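Local coordinates for EIAV protease (Equine infectious anemia virus, PDB 1FMB), which probably cleaves the viral polyprotein at specific peptide bonds as a homodimeric retroviral aspartic protease, at residues 26-31 and 87-92; 63-68 and 80-85; 70-75 and 96-101. The protein carries 1 engineered substitution. All coordinates share one frame; numbering follows the deposited sequence.

Contact 1 (26-31 and 87-92). With HYB ([2-(2-methyl-propane-2-sulfonylmethyl)-3-naphthalen-1-yl-propionyl-valinyl]-phenylalaninol), chain B.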
loop_
_atom_site.group_PDB
_atom_site.type_symbol
_atom_site.label_atom_id
_atom_site.label_comp_id
_atom_site.label_asym_id
_atom_site.label_seq_id
_atom_site.Cartn_x
_atom_site.Cartn_y
_atom_site.Cartn_z
ATOM N N THR A 26 2.011 -3.854 0.833
ATOM C CA THR A 26 2.107 -4.564 -0.484
ATOM C C THR A 26 1.883 -3.622 -1.673
ATOM O O THR A 26 2.194 -4.090 -2.788
ATOM C CB THR A 26 1.118 -5.728 -0.613
ATOM O OG1 THR A 26 -0.222 -5.217 -0.433
ATOM C CG2 THR A 26 1.320 -6.709 0.543
ATOM N N GLY A 27 1.310 -2.442 -1.517
ATOM C CA GLY A 27 1.132 -1.504 -2.608
ATOM C C GLY A 27 2.319 -0.589 -2.794
ATOM O O GLY A 27 2.223 0.333 -3.587
ATOM N N ALA A 28 3.471 -0.746 -2.138
ATOM C CA ALA A 28 4.636 0.113 -2.274
ATOM C C ALA A 28 5.705 -0.713 -2.969
ATOM O O ALA A 28 5.997 -1.845 -2.525
ATOM C CB ALA A 28 5.106 0.623 -0.893
ATOM N N ASP A 29 6.178 -0.221 -4.138
ATOM C CA ASP A 29 7.221 -0.989 -4.828
ATOM C C ASP A 29 8.555 -1.017 -4.103
ATOM O O ASP A 29 9.307 -1.980 -4.240
ATOM C CB ASP A 29 7.567 -0.415 -6.198
ATOM C CG ASP A 29 6.431 -0.501 -7.200
ATOM O OD1 ASP A 29 5.434 -1.245 -7.035
ATOM O OD2 ASP A 29 6.622 0.158 -8.263
ATOM N N THR A 30 8.717 0.032 -3.301
ATOM C CA THR A 30 9.982 0.182 -2.616
ATOM C C THR A 30 9.725 0.760 -1.246
ATOM O O THR A 30 8.636 1.186 -0.856
ATOM C CB THR A 30 10.831 1.111 -3.549
ATOM O OG1 THR A 30 12.158 1.098 -3.010
ATOM C CG2 THR A 30 10.283 2.524 -3.542
ATOM N N SER A 31 10.717 0.636 -0.398
ATOM C CA SER A 31 10.587 1.047 1.032
ATOM C C SER A 31 11.053 2.496 1.242
ATOM O O SER A 31 12.047 2.899 0.644
ATOM C CB SER A 31 11.475 0.092 1.760
ATOM O OG SER A 31 10.973 -1.244 1.733
ATOM N N VAL A 87 4.576 8.178 7.200
ATOM C CA VAL A 87 4.901 6.959 7.993
ATOM C C VAL A 87 6.031 6.199 7.327
ATOM O O VAL A 87 6.230 6.443 6.126
ATOM C CB VAL A 87 3.598 6.120 8.008
ATOM C CG1 VAL A 87 3.149 5.746 6.596
ATOM C CG2 VAL A 87 3.679 4.841 8.820
ATOM N N THR A 88 6.768 5.354 8.035
ATOM C CA THR A 88 7.866 4.644 7.353
ATOM C C THR A 88 7.222 3.333 6.870
ATOM O O THR A 88 6.418 2.726 7.572
ATOM C CB THR A 88 8.935 4.297 8.396
ATOM O OG1 THR A 88 9.683 5.516 8.587
ATOM C CG2 THR A 88 9.858 3.198 7.859
ATOM N N ILE A 89 7.569 3.076 5.618
ATOM C CA ILE A 89 7.015 1.932 4.868
ATOM C C ILE A 89 8.024 0.929 4.394
ATOM O O ILE A 89 9.066 1.207 3.801
ATOM C CB ILE A 89 6.352 2.603 3.611
ATOM C CG1 ILE A 89 5.220 3.539 4.036
ATOM C CG2 ILE A 89 5.906 1.599 2.531
ATOM C CD1 ILE A 89 4.547 4.243 2.895
ATOM N N LEU A 90 7.729 -0.335 4.693
ATOM C CA LEU A 90 8.488 -1.446 4.184
ATOM C C LEU A 90 7.610 -1.910 2.974
ATOM O O LEU A 90 6.466 -2.386 3.120
ATOM C CB LEU A 90 8.549 -2.580 5.222
ATOM C CG LEU A 90 9.905 -2.725 5.898
ATOM C CD1 LEU A 90 10.623 -1.425 6.161
ATOM C CD2 LEU A 90 9.807 -3.624 7.122
ATOM N N GLY A 91 8.164 -1.738 1.771
ATOM C CA GLY A 91 7.442 -2.144 0.567
ATOM C C GLY A 91 7.925 -3.544 0.138
ATOM O O GLY A 91 8.707 -4.208 0.816
ATOM N N ARG A 92 7.611 -3.872 -1.108
ATOM C CA ARG A 92 7.850 -5.204 -1.677
ATOM C C ARG A 92 9.305 -5.620 -1.732
ATOM O O ARG A 92 9.581 -6.823 -1.598
ATOM C CB ARG A 92 7.144 -5.320 -3.054
ATOM C CG ARG A 92 5.585 -5.275 -2.929
ATOM C CD ARG A 92 5.014 -5.689 -4.332
ATOM N NE ARG A 92 5.365 -4.767 -5.397
ATOM C CZ ARG A 92 6.340 -4.858 -6.291
ATOM N NH1 ARG A 92 7.156 -5.946 -6.367
ATOM N NH2 ARG A 92 6.575 -3.922 -7.220
HETATM S S1 HYB B . 7.195 4.638 -7.338
HETATM O O2 HYB B . 6.757 5.736 -8.155
HETATM O O3 HYB B . 7.436 4.874 -5.952
HETATM C C4 HYB B . 1.933 4.861 -11.159
HETATM C C5 HYB B . 2.713 5.585 -10.310
HETATM C C6 HYB B . 3.245 4.972 -9.107
HETATM C C7 HYB B . 2.973 3.680 -8.826
HETATM C C8 HYB B . 2.107 2.858 -9.733
HETATM C C9 HYB B . 1.621 3.486 -10.887
HETATM C C10 HYB B . 0.803 2.749 -11.809
HETATM C C11 HYB B . 0.493 1.440 -11.544
HETATM C C12 HYB B . 0.980 0.806 -10.367
HETATM C C13 HYB B . 1.785 1.520 -9.476
HETATM O O14 HYB B . -0.213 1.428 -2.629
HETATM C C15 HYB B . -0.518 2.720 -1.988
HETATM N N16 HYB B . 1.447 3.570 -3.138
HETATM C C17 HYB B . -0.002 3.793 -2.988
HETATM C C18 HYB B . -0.652 3.638 -4.383
HETATM C C19 HYB B . -0.509 4.742 -5.411
HETATM C C20 HYB B . 0.466 4.738 -6.414
HETATM C C21 HYB B . 0.553 5.734 -7.395
HETATM C C22 HYB B . -0.370 6.786 -7.368
HETATM C C23 HYB B . -1.367 6.801 -6.395
HETATM C C24 HYB B . -1.437 5.796 -5.425
HETATM N N25 HYB B . 4.041 4.234 -4.600
HETATM C C26 HYB B . 3.863 4.042 -3.137
HETATM C C27 HYB B . 2.392 4.548 -2.885
HETATM O O28 HYB B . 2.088 5.648 -2.451
HETATM C C29 HYB B . 4.914 4.776 -2.269
HETATM C C30 HYB B . 4.481 4.833 -0.795
HETATM C C31 HYB B . 6.254 4.031 -2.470
HETATM C C32 HYB B . 4.602 3.311 -5.430
HETATM O O33 HYB B . 4.992 2.203 -5.043
HETATM C C34 HYB B . 4.638 3.700 -6.923
HETATM C C35 HYB B . 3.457 2.933 -7.570
HETATM C C36 HYB B . 5.996 3.343 -7.607
HETATM C C37 HYB B . 9.353 2.857 -7.153
HETATM C C38 HYB B . 8.778 3.999 -8.029
HETATM C C39 HYB B . 9.771 5.183 -7.934
HETATM C C40 HYB B . 8.579 3.565 -9.502
HETATM O O HOH W 1 3.097 -3.208 -5.189
#
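R92 N donates to A28 O (3.0 Å, 166° at the hydrogen), fixing the start of helix 92-97 against the irregular backbone of 26-31. R92 has the largest share of the buried surface. Its chain bends at chi3, which brings NH2 to D29 OD1 at 2.9 Å. The two side chains lie alongside one another, extending in a common direction; OD1 lies in the guanidinium plane, yet NH2 meets it from above the carboxylate, the two planes being 71° apart. OD2 of D29 forms a second salt bridge, with R8 of the second subunit. Water 1 bridges R92 NE and T26 O. D25, T26 and G27 form the Asp-Thr-Gly signature of aspartic proteases, so this contact backs the active-site loop of one half of the dimeric enzyme. On the inhibitor side, D29 N donates to HYB O33 at 2.8 Å, nearly straight at 172°, while G27 O faces HYB O14. At the pocket wall A28 CB packs on I89 CG2 (3.6 Å), and I89 CD1 approaches HYB C30 at 3.7 Å. S31 OG accepts from G91 N, the N-cap residue, at 2.9 Å, and is also hydrogen-bonded to D93.

Contact 2 (63-68 and 80-85)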
loop_
_atom_site.group_PDB
_atom_site.type_symbol
_atom_site.label_atom_id
_atom_site.label_comp_id
_atom_site.label_asym_id
_atom_site.label_seq_id
_atom_site.Cartn_x
_atom_site.Cartn_y
_atom_site.Cartn_z
ATOM N N PHE A 63 15.787 10.940 -1.269
ATOM C CA PHE A 63 17.230 10.697 -1.349
ATOM C C PHE A 63 17.348 9.221 -0.895
ATOM O O PHE A 63 16.368 8.773 -0.296
ATOM C CB PHE A 63 18.179 11.490 -0.536
ATOM C CG PHE A 63 18.026 11.634 0.918
ATOM C CD1 PHE A 63 18.627 10.737 1.788
ATOM C CD2 PHE A 63 17.313 12.719 1.389
ATOM C CE1 PHE A 63 18.506 10.961 3.152
ATOM C CE2 PHE A 63 17.167 12.923 2.760
ATOM C CZ PHE A 63 17.773 12.032 3.629
ATOM N N SER A 64 18.387 8.509 -1.228
ATOM C CA SER A 64 18.515 7.120 -0.764
ATOM C C SER A 64 19.635 7.104 0.297
ATOM O O SER A 64 20.553 7.936 0.298
ATOM C CB SER A 64 18.673 6.094 -1.846
ATOM O OG SER A 64 19.874 6.190 -2.520
ATOM N N THR A 65 19.600 6.075 1.146
ATOM C CA THR A 65 20.616 5.966 2.229
ATOM C C THR A 65 20.812 4.518 2.603
ATOM O O THR A 65 19.841 3.755 2.577
ATOM C CB THR A 65 20.160 6.824 3.416
ATOM O OG1 THR A 65 21.245 7.026 4.344
ATOM C CG2 THR A 65 18.974 6.300 4.248
ATOM N N PRO A 66 22.009 4.053 2.933
ATOM C CA PRO A 66 22.298 2.659 3.266
ATOM C C PRO A 66 21.827 2.358 4.674
ATOM O O PRO A 66 21.906 3.164 5.627
ATOM C CB PRO A 66 23.827 2.467 3.052
ATOM C CG PRO A 66 24.385 3.857 3.026
ATOM C CD PRO A 66 23.248 4.842 2.966
ATOM N N VAL A 67 21.173 1.184 4.816
ATOM C CA VAL A 67 20.650 0.814 6.108
ATOM C C VAL A 67 20.864 -0.698 6.313
ATOM O O VAL A 67 21.144 -1.457 5.414
ATOM C CB VAL A 67 19.126 1.052 6.356
ATOM C CG1 VAL A 67 18.662 2.520 6.288
ATOM C CG2 VAL A 67 18.267 0.224 5.388
ATOM N N THR A 68 20.876 -1.105 7.560
ATOM C CA THR A 68 20.906 -2.475 8.021
ATOM C C THR A 68 19.573 -2.650 8.786
ATOM O O THR A 68 19.182 -1.977 9.760
ATOM C CB THR A 68 22.018 -2.770 9.045
ATOM O OG1 THR A 68 23.188 -2.669 8.225
ATOM C CG2 THR A 68 21.861 -4.245 9.386
ATOM N N MET A 80 17.416 2.449 1.451
ATOM C CA MET A 80 16.030 2.793 1.633
ATOM C C MET A 80 15.901 4.249 1.151
ATOM O O MET A 80 16.863 5.002 1.317
ATOM C CB MET A 80 15.624 2.863 3.109
ATOM C CG MET A 80 15.045 1.536 3.566
ATOM S SD MET A 80 14.496 1.574 5.274
ATOM C CE MET A 80 12.741 1.986 5.277
ATOM N N LEU A 81 14.761 4.590 0.575
ATOM C CA LEU A 81 14.590 5.996 0.197
ATOM C C LEU A 81 14.191 6.782 1.435
ATOM O O LEU A 81 13.727 6.208 2.465
ATOM C CB LEU A 81 13.430 6.128 -0.809
ATOM C CG LEU A 81 13.640 5.281 -2.077
ATOM C CD1 LEU A 81 12.482 5.484 -3.042
ATOM C CD2 LEU A 81 14.962 5.670 -2.726
ATOM N N VAL A 82 14.398 8.090 1.478
ATOM C CA VAL A 82 14.006 8.972 2.598
ATOM C C VAL A 82 13.093 10.077 2.026
ATOM O O VAL A 82 13.411 10.692 0.986
ATOM C CB VAL A 82 15.222 9.587 3.299
ATOM C CG1 VAL A 82 14.701 10.427 4.443
ATOM C CG2 VAL A 82 16.197 8.492 3.744
ATOM N N ALA A 83 11.925 10.330 2.599
ATOM C CA ALA A 83 11.028 11.372 2.050
ATOM C C ALA A 83 10.118 11.950 3.090
ATOM O O ALA A 83 9.907 11.334 4.163
ATOM C CB ALA A 83 10.234 10.762 0.865
ATOM N N ASP A 84 9.600 13.217 2.872
ATOM C CA ASP A 84 8.730 13.725 3.935
ATOM C C ASP A 84 7.323 13.142 3.818
ATOM O O ASP A 84 6.414 13.839 3.340
ATOM C CB ASP A 84 8.550 15.244 3.764
ATOM C CG ASP A 84 9.799 15.951 4.264
ATOM O OD1 ASP A 84 10.383 15.510 5.267
ATOM O OD2 ASP A 84 10.189 16.974 3.660
ATOM N N ILE A 85 7.139 11.900 4.206
ATOM C CA ILE A 85 5.862 11.215 4.169
ATOM C C ILE A 85 5.453 10.943 5.616
ATOM O O ILE A 85 6.289 11.044 6.495
ATOM C CB ILE A 85 5.868 9.976 3.273
ATOM C CG1 ILE A 85 6.878 8.906 3.710
ATOM C CG2 ILE A 85 6.240 10.450 1.865
ATOM C CD1 ILE A 85 6.559 7.521 3.132
#
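V82, M80 and F63 bury the most surface here, and V82 meets F63 directly over one face of the ring. V82 CB stands 3.6 Å from the centroid of the F63 ring, 17° off its normal, which defines a CH-pi contact. With chi1 at 52°, CG of F63 flanks both its backbone N and C, which turns the ring over V82 of the adjacent strand. Its CE1 then approaches V82 CG2 at 3.4 Å, and the same methyl lies 3.6 Å from T65 CG2. V82 CG2 thus touches two residues of 63-68, while the F63 ring also meets Y38 edge-to-face and K47 by cation-pi.

M80, on the same sheet face, is touched by V67 instead: V67 CG2 lies 3.9 Å from M80 CG, the side chains crossing at about a right angle. The opposite face carries S64 and L81, where S64 CB meets L81 CD2 at 3.8 Å. Paired backbone bonds set this register. V82 N to F63 O is 2.7 Å, and M80 N to T65 O is 3.0 Å; each is matched by a return bond, making F63-V82 and T65-M80 antiparallel hydrogen-bonded pairs about the non-hydrogen-bonded pair S64-L81. With 133° between strand directions, this is the twisted antiparallel hairpin of strands 58-71 and 74-83 within the retroviral protease fold.

Contact 3 (70-75 and 96-101)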
loop_
_atom_site.group_PDB
_atom_site.type_symbol
_atom_site.label_atom_id
_atom_site.label_comp_id
_atom_site.label_asym_id
_atom_site.label_seq_id
_atom_site.Cartn_x
_atom_site.Cartn_y
_atom_site.Cartn_z
ATOM N N LYS A 70 17.137 -5.342 10.928
ATOM C CA LYS A 70 17.148 -6.612 11.640
ATOM C C LYS A 70 15.713 -6.910 12.083
ATOM O O LYS A 70 14.927 -6.155 12.653
ATOM C CB LYS A 70 18.240 -6.565 12.700
ATOM N N LYS A 71 15.244 -8.118 11.725
ATOM C CA LYS A 71 13.890 -8.605 12.043
ATOM C C LYS A 71 13.840 -10.107 11.712
ATOM O O LYS A 71 14.464 -10.535 10.743
ATOM C CB LYS A 71 12.820 -7.960 11.146
ATOM C CG LYS A 71 11.378 -8.312 11.412
ATOM C CD LYS A 71 10.852 -7.832 12.747
ATOM C CE LYS A 71 9.386 -8.181 12.993
ATOM N NZ LYS A 71 8.995 -7.661 14.340
ATOM N N LYS A 72 12.990 -10.813 12.454
ATOM C CA LYS A 72 12.824 -12.254 12.185
ATOM C C LYS A 72 14.209 -12.903 12.131
ATOM O O LYS A 72 14.502 -13.738 11.274
ATOM C CB LYS A 72 12.229 -12.370 10.785
ATOM C CG LYS A 72 10.776 -12.650 10.551
ATOM C CD LYS A 72 10.652 -12.993 9.063
ATOM C CE LYS A 72 9.920 -14.332 8.919
ATOM N NZ LYS A 72 9.447 -14.639 7.537
ATOM N N GLY A 73 15.130 -12.496 12.998
ATOM C CA GLY A 73 16.482 -13.019 12.992
ATOM C C GLY A 73 17.212 -12.817 11.672
ATOM O O GLY A 73 18.208 -13.523 11.492
ATOM N N ARG A 74 16.772 -11.965 10.745
ATOM C CA ARG A 74 17.471 -11.738 9.498
ATOM C C ARG A 74 18.271 -10.442 9.634
ATOM O O ARG A 74 18.051 -9.592 10.497
ATOM C CB ARG A 74 16.573 -11.602 8.276
ATOM C CG ARG A 74 15.984 -12.955 7.859
ATOM C CD ARG A 74 14.544 -12.745 7.412
ATOM N NE ARG A 74 14.346 -13.488 6.165
ATOM C CZ ARG A 74 13.684 -14.635 6.155
ATOM N NH1 ARG A 74 13.022 -14.957 7.253
ATOM N NH2 ARG A 74 13.656 -15.356 5.046
ATOM N N HIS A 75 19.259 -10.322 8.765
ATOM C CA HIS A 75 20.113 -9.124 8.791
ATOM C C HIS A 75 20.112 -8.600 7.363
ATOM O O HIS A 75 20.807 -9.243 6.563
ATOM C CB HIS A 75 21.518 -9.612 9.155
ATOM C CG HIS A 75 22.325 -8.470 9.665
ATOM N ND1 HIS A 75 22.391 -8.206 11.017
ATOM C CD2 HIS A 75 23.077 -7.547 9.024
ATOM C CE1 HIS A 75 23.170 -7.144 11.190
ATOM N NE2 HIS A 75 23.602 -6.732 10.005
ATOM N N GLN A 96 9.870 -9.035 0.389
ATOM C CA GLN A 96 10.334 -10.212 -0.339
ATOM C C GLN A 96 11.541 -10.783 0.399
ATOM O O GLN A 96 11.663 -12.004 0.667
ATOM C CB GLN A 96 10.686 -9.850 -1.782
ATOM C CG GLN A 96 11.081 -11.025 -2.654
ATOM C CD GLN A 96 11.429 -10.657 -4.091
ATOM O OE1 GLN A 96 11.249 -9.515 -4.503
ATOM N NE2 GLN A 96 11.945 -11.614 -4.858
ATOM N N ASP A 97 12.431 -9.895 0.804
ATOM C CA ASP A 97 13.622 -10.290 1.565
ATOM C C ASP A 97 13.226 -10.990 2.867
ATOM O O ASP A 97 13.835 -11.989 3.239
ATOM C CB ASP A 97 14.509 -9.102 1.974
ATOM C CG ASP A 97 15.262 -8.580 0.762
ATOM O OD1 ASP A 97 15.502 -9.428 -0.125
ATOM O OD2 ASP A 97 15.585 -7.378 0.649
ATOM N N LEU A 98 12.245 -10.497 3.604
ATOM C CA LEU A 98 11.792 -11.053 4.833
ATOM C C LEU A 98 10.919 -12.297 4.601
ATOM O O LEU A 98 10.589 -12.916 5.628
ATOM C CB LEU A 98 10.965 -10.119 5.746
ATOM C CG LEU A 98 11.794 -8.943 6.288
ATOM C CD1 LEU A 98 10.926 -7.871 6.922
ATOM C CD2 LEU A 98 12.796 -9.444 7.321
ATOM N N GLY A 99 10.525 -12.674 3.406
ATOM C CA GLY A 99 9.686 -13.858 3.270
ATOM C C GLY A 99 8.223 -13.546 3.468
ATOM O O GLY A 99 7.454 -14.476 3.660
ATOM N N ALA A 100 7.741 -12.299 3.442
ATOM C CA ALA A 100 6.330 -11.998 3.662
ATOM C C ALA A 100 5.504 -12.459 2.465
ATOM O O ALA A 100 6.019 -12.562 1.370
ATOM C CB ALA A 100 6.074 -10.482 3.734
ATOM N N LYS A 101 4.272 -12.843 2.678
ATOM C CA LYS A 101 3.469 -13.268 1.519
ATOM C C LYS A 101 2.046 -12.784 1.754
ATOM O O LYS A 101 1.579 -12.692 2.886
ATOM C CB LYS A 101 3.537 -14.788 1.350
ATOM C CG LYS A 101 2.884 -15.484 2.534
ATOM C CD LYS A 101 2.902 -17.001 2.419
ATOM C CE LYS A 101 4.321 -17.473 2.125
ATOM N NZ LYS A 101 4.439 -18.930 2.441
HETATM O O HOH W 2 16.180 -12.594 4.105
#
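R74 crosses L98 obliquely, laying its aliphatic part against the leucine and its guanidinium over the backbone beyond. R74 CD touches L98 CD2 at 3.7 Å, while L98 O sits 3.5 Å above the guanidinium plane, over its centre. That carbonyl therefore faces the flat of the cation and is not met by its N-H edge. The bends at chi2 and chi3 of R74 turn NE toward D97 O, but the direct bond is weak, 3.3 Å with 137° at the hydrogen. Water 2 lies in the guanidinium plane and adds a second, water-mediated route, accepting from NE at 2.9 Å and donating to D97 O.

K72 supplies the stronger direct bond. Its CB is directed toward 96-101, and NZ reaches L98 O at 2.8 Å, nearly along the carbonyl axis (167°). The same ammonium is hydrogen-bonded to L104 O of the second subunit, so it links the helix end to the dimer partner. K71 takes part through its CB, 4.1 Å from L98 CD2; its chain turns off at chi2 (66°) and carries NZ away to I12 O and T11 OG1. L98 CD2 is accordingly bounded by the K71 backbone and the R74 side chain at the type I' turn from K71 to R74. Across from this turn, G99, the first residue to leave helical backbone angles, has positive phi and forms a Schellman motif.

K72 thus bonds L98 O and R74 bonds D97 O weakly, at the end of a short helix where the dipole would be negative; their charge probably complements it, with L98 CD2 making its apolar contact with R74 CD and K71 CB.

How the contacts relate
From the N terminus, strand 18-24 leads into the active-site loop 26-31, which opens the longest loop; contact 1 closes it when the chain returns at 87-92. Contact 2 is nested inside, zipping the hairpin of strands 58-71 and 74-83. Contact 3 starts at the tip of that hairpin, within both earlier loops, and ends at 96-101 beyond them, so it crosses contacts 1 and 2. Contacts 1 and 2 touch directly, with S31 O probably hydrogen-bonded to L81 N and T30 CG2 packed on L81 CD1. Together they tie the active-site loop, the hairpin and helix 92-97, while contacts 1 and 3 both border the second subunit.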